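Local coordinates for protein ethanolamine kinase Pv091845 (PDB 2QG7) that probably catalyses the phosphorylation of ethanolamine, the first step of phosphatidylethanolamine synthesis from ethanolamine in the malaria parasite Plasmodium vivax, at residues P143-I148 against Q428-S433; Y243-L247 against L423-L427. One frame throughout, in Å; residues are numbered along the deposited sequence.

Interaction 1 (P143-I148 against Q428-S433); sequences PKTDEI and QGMHSS
Bends at the second torsion of both Lys144 (chi2 133°) and Gln428 (chi2 -79°) lay the aliphatic stem of the lysine beside the glutamine amide. This is where, in a kinase of the protein-kinase-like fold, the loop between strand 136-141 and helix 151-163 meets the C-terminal end of helix 413-430. Gln428 OE1 touches Lys144 CD at 3.2 Å, while NE2 lies 3.5 Å from Lys144 CG. Ile148 meets the same amide coming the opposite way, its CG2 at 3.5 Å from Gln428 NE2 and its CD1 beside OE1. These are van der Waals contacts: a long lysine and a branched isoleucine supply the hydrocarbon that fits a buried amide, and Thr121 packs on both Lys144 and Gln428. Toward the surface the character turns polar. Glu147 runs obliquely past His431, its OE2 over one face of the imidazole and the carboxylate turned 69° from the ring plane; OE1 lies 3.8 Å from His431 CD2. At 4.5 Å, Glu147 OE1 and His431 NE2 are not paired, though a protonated histidine could attract the carboxylate. Lys242 NZ hydrogen-bonds Glu147 O, joining the loop to helix 236-251. At the exposed margin a proline ring meets a small hydroxyl, Pro143 CG lying 3.3 Å from Ser433 OG.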
# COMPACT_ATOMS: atom_id res chain seq x y z
N PRO D 143 -0.25 -18.34 -17.14
CA PRO D 143 0.19 -19.59 -16.47
C PRO D 143 -0.55 -19.85 -15.14
O PRO D 143 -0.05 -20.56 -14.26
CB PRO D 143 1.70 -19.35 -16.22
CG PRO D 143 1.99 -17.93 -16.76
CD PRO D 143 0.67 -17.22 -16.85
N LYS D 144 -1.74 -19.26 -15.01
CA LYS D 144 -2.58 -19.41 -13.83
C LYS D 144 -3.94 -19.91 -14.32
O LYS D 144 -4.94 -19.19 -14.33
CB LYS D 144 -2.71 -18.05 -13.11
CG LYS D 144 -1.36 -17.29 -12.94
CD LYS D 144 -1.51 -15.81 -13.36
CE LYS D 144 -0.23 -14.98 -13.12
NZ LYS D 144 -0.29 -13.67 -14.08
N THR D 145 -3.95 -21.18 -14.75
CA THR D 145 -5.01 -21.73 -15.60
C THR D 145 -5.88 -22.81 -14.91
O THR D 145 -6.98 -23.14 -15.39
CB THR D 145 -4.42 -22.26 -16.98
OG1 THR D 145 -5.51 -22.52 -17.93
CG2 THR D 145 -3.55 -23.54 -16.77
N ASP D 146 -5.37 -23.36 -13.80
CA ASP D 146 -6.04 -24.43 -13.04
C ASP D 146 -6.05 -24.10 -11.55
O ASP D 146 -7.05 -24.33 -10.85
CB ASP D 146 -5.36 -25.79 -13.29
CG ASP D 146 -5.56 -26.30 -14.73
OD1 ASP D 146 -6.64 -26.02 -15.32
OD2 ASP D 146 -4.64 -26.98 -15.26
N GLU D 147 -4.92 -23.55 -11.09
CA GLU D 147 -4.75 -23.19 -9.68
C GLU D 147 -5.84 -22.21 -9.17
O GLU D 147 -6.34 -22.32 -8.04
CB GLU D 147 -3.34 -22.61 -9.48
CG GLU D 147 -2.25 -23.32 -10.38
CD GLU D 147 -0.90 -22.59 -10.27
OE1 GLU D 147 -0.87 -21.48 -9.66
OE2 GLU D 147 0.14 -23.14 -10.78
N ILE D 148 -6.20 -21.27 -10.04
CA ILE D 148 -7.15 -20.22 -9.69
C ILE D 148 -8.45 -20.28 -10.52
O ILE D 148 -9.50 -19.80 -10.06
CB ILE D 148 -6.50 -18.84 -9.80
CG1 ILE D 148 -5.84 -18.65 -11.18
CG2 ILE D 148 -5.48 -18.66 -8.67
CD1 ILE D 148 -6.01 -17.23 -11.75
N GLN D 428 -0.94 -16.00 -6.37
CA GLN D 428 -0.41 -15.52 -7.62
C GLN D 428 1.02 -15.00 -7.50
O GLN D 428 1.81 -15.13 -8.44
CB GLN D 428 -1.33 -14.43 -8.18
CG GLN D 428 -2.73 -14.92 -8.43
CD GLN D 428 -2.87 -15.72 -9.70
OE1 GLN D 428 -3.28 -15.19 -10.73
NE2 GLN D 428 -2.53 -17.01 -9.66
N GLY D 429 1.32 -14.36 -6.36
CA GLY D 429 2.64 -13.89 -6.06
C GLY D 429 3.69 -14.98 -5.84
O GLY D 429 4.88 -14.69 -5.89
N MET D 430 3.26 -16.21 -5.56
CA MET D 430 4.18 -17.35 -5.44
C MET D 430 4.71 -17.80 -6.80
O MET D 430 5.87 -18.24 -6.91
CB MET D 430 3.53 -18.55 -4.73
CG MET D 430 3.01 -18.28 -3.33
SD MET D 430 4.19 -17.68 -2.07
CE MET D 430 4.04 -15.90 -2.16
N HIS D 431 3.85 -17.70 -7.82
CA HIS D 431 4.18 -18.17 -9.17
C HIS D 431 4.00 -16.99 -10.10
O HIS D 431 3.10 -16.97 -10.96
CB HIS D 431 3.26 -19.35 -9.58
CG HIS D 431 3.18 -20.44 -8.55
ND1 HIS D 431 4.19 -21.37 -8.37
CD2 HIS D 431 2.22 -20.73 -7.63
CE1 HIS D 431 3.84 -22.19 -7.39
NE2 HIS D 431 2.66 -21.83 -6.92
N SER D 432 4.87 -16.00 -9.90
CA SER D 432 4.66 -14.66 -10.47
C SER D 432 5.26 -14.41 -11.87
O SER D 432 6.50 -14.57 -12.10
CB SER D 432 5.11 -13.57 -9.48
OG SER D 432 6.55 -13.55 -9.39
N SER D 433 4.36 -14.01 -12.78
CA SER D 433 4.70 -13.63 -14.15
C SER D 433 3.67 -12.60 -14.67
O SER D 433 3.28 -11.66 -13.96
CB SER D 433 4.73 -14.89 -15.05
OG SER D 433 3.58 -15.75 -14.78

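Interaction 2 (Y243-L247 against L423-L427); sequences YFHLL and LWSLL
Tyr243 packs against Leu423, Trp424 and Leu427, its neighbours changing from Leu423 at CB to Leu427 and Trp424 round the ring and Trp424 at the tip. Its CB abuts Leu423 CB at 3.5 Å, a close approach between two helices whose local axes pass 9.5 Å apart. With CG anti to the carbonyl carbon (chi1 -62°), the ring turns toward Trp424. Its CD1 rests on Leu427 CD1 at 3.6 Å, whereas CE2 on the other side reaches Trp424 CB at 3.8 Å. That CB sits over the ring face as a CH-pi donor, and beyond it the indole turns an edge toward the same ring in an offset edge-to-face pair, with planes at 62°. At the tip, OH lies 3.5 Å from Trp424 CD1. Tyrosine is long enough to run beside the indole in the same direction. One turn on, Leu247 continues the seam: its CG packs on Leu427 CG at 3.9 Å, and its CD1 reaches Leu423 O at 3.5 Å. Branched leucines suit this buried seam, where segments 243-247 and 423-427 of helices 236-251 and 413-430 run in the same general direction, 34° apart. Helix 269-284 packs against Phe244 and Leu247, and helix 438-448 against Ser425 and Leu426.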
# COMPACT_ATOMS: atom_id res chain seq x y z
N TYR D 243 -7.85 -21.60 -1.44
CA TYR D 243 -6.73 -20.67 -1.41
C TYR D 243 -5.91 -20.82 -0.10
O TYR D 243 -4.69 -20.81 -0.13
CB TYR D 243 -7.21 -19.22 -1.55
CG TYR D 243 -7.92 -18.83 -2.83
CD1 TYR D 243 -7.68 -19.50 -4.04
CD2 TYR D 243 -8.79 -17.76 -2.83
CE1 TYR D 243 -8.34 -19.11 -5.24
CE2 TYR D 243 -9.44 -17.36 -3.99
CZ TYR D 243 -9.20 -18.02 -5.20
OH TYR D 243 -9.85 -17.61 -6.35
N PHE D 244 -6.61 -20.99 1.02
CA PHE D 244 -6.01 -21.12 2.31
C PHE D 244 -5.10 -22.33 2.32
O PHE D 244 -3.92 -22.22 2.70
CB PHE D 244 -7.08 -21.26 3.39
CG PHE D 244 -6.52 -21.44 4.78
CD1 PHE D 244 -6.23 -20.32 5.58
CD2 PHE D 244 -6.27 -22.73 5.29
CE1 PHE D 244 -5.68 -20.50 6.87
CE2 PHE D 244 -5.74 -22.91 6.57
CZ PHE D 244 -5.44 -21.81 7.35
N HIS D 245 -5.63 -23.48 1.89
CA HIS D 245 -4.90 -24.75 1.89
C HIS D 245 -3.70 -24.78 0.92
O HIS D 245 -2.68 -25.38 1.23
CB HIS D 245 -5.83 -25.96 1.65
CG HIS D 245 -6.79 -26.23 2.79
ND1 HIS D 245 -6.38 -26.57 4.06
CD2 HIS D 245 -8.15 -26.22 2.83
CE1 HIS D 245 -7.44 -26.74 4.84
NE2 HIS D 245 -8.52 -26.52 4.12
N LEU D 246 -3.81 -24.14 -0.23
CA LEU D 246 -2.70 -24.04 -1.15
C LEU D 246 -1.57 -23.14 -0.60
O LEU D 246 -0.37 -23.39 -0.85
CB LEU D 246 -3.17 -23.54 -2.50
CG LEU D 246 -3.96 -24.50 -3.42
CD1 LEU D 246 -4.69 -23.73 -4.53
CD2 LEU D 246 -3.03 -25.56 -4.04
N LEU D 247 -1.95 -22.13 0.16
CA LEU D 247 -0.99 -21.23 0.76
C LEU D 247 -0.39 -21.81 2.01
O LEU D 247 0.79 -21.61 2.27
CB LEU D 247 -1.60 -19.87 1.06
CG LEU D 247 -1.77 -18.92 -0.12
CD1 LEU D 247 -2.50 -17.66 0.32
CD2 LEU D 247 -0.43 -18.57 -0.75
N LEU D 423 -5.95 -13.84 -0.49
CA LEU D 423 -5.33 -15.14 -0.61
C LEU D 423 -5.09 -15.47 -2.05
O LEU D 423 -4.10 -16.10 -2.38
CB LEU D 423 -6.21 -16.21 0.01
CG LEU D 423 -6.59 -16.19 1.48
CD1 LEU D 423 -7.61 -17.29 1.77
CD2 LEU D 423 -5.36 -16.22 2.42
N TRP D 424 -6.00 -15.06 -2.93
CA TRP D 424 -5.80 -15.20 -4.36
C TRP D 424 -4.52 -14.49 -4.81
O TRP D 424 -3.70 -15.05 -5.53
CB TRP D 424 -7.00 -14.62 -5.12
CG TRP D 424 -6.86 -14.63 -6.59
CD1 TRP D 424 -7.14 -15.68 -7.44
CD2 TRP D 424 -6.36 -13.56 -7.42
NE1 TRP D 424 -6.88 -15.31 -8.74
CE2 TRP D 424 -6.38 -14.03 -8.76
CE3 TRP D 424 -5.89 -12.26 -7.15
CZ2 TRP D 424 -5.94 -13.24 -9.83
CZ3 TRP D 424 -5.46 -11.49 -8.19
CH2 TRP D 424 -5.52 -11.97 -9.55
N SER D 425 -4.40 -13.24 -4.40
CA SER D 425 -3.24 -12.43 -4.79
C SER D 425 -1.90 -12.95 -4.26
O SER D 425 -0.90 -12.93 -4.95
CB SER D 425 -3.45 -10.99 -4.37
OG SER D 425 -2.53 -10.19 -5.11
N LEU D 426 -1.91 -13.43 -3.03
CA LEU D 426 -0.72 -14.05 -2.48
C LEU D 426 -0.32 -15.31 -3.26
O LEU D 426 0.88 -15.52 -3.50
CB LEU D 426 -0.90 -14.35 -0.98
CG LEU D 426 -0.82 -13.16 -0.04
CD1 LEU D 426 -1.10 -13.60 1.42
CD2 LEU D 426 0.53 -12.40 -0.11
N LEU D 427 -1.30 -16.15 -3.62
CA LEU D 427 -1.07 -17.36 -4.41
C LEU D 427 -0.49 -17.08 -5.76
O LEU D 427 0.33 -17.82 -6.25
CB LEU D 427 -2.37 -18.13 -4.63
CG LEU D 427 -2.70 -19.38 -3.83
CD1 LEU D 427 -4.12 -19.86 -4.27
CD2 LEU D 427 -1.66 -20.46 -4.07

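Overall arrangement
Both contacts use helix 413-430, interaction 2 through its turn at 423-427 and interaction 1 through its C-terminal end and the following loop, and their centres are about 10 Å apart. Along the chain the order is 143-148, 243-247, 423-427, 428-433, so interaction 2 is nested within the loop closed by interaction 1. The two also touch directly: Ile148 CG2 packs on Trp424 CD1 at 3.6 Å. Interaction 2 is a buried helix-helix seam within the largely helical part of the kinase fold. Interaction 1 is partly buried and involves the loop leaving strand 136-141 of the five-stranded sheet, so the two contacts run from the helical part of the fold to the loop that follows a sheet strand.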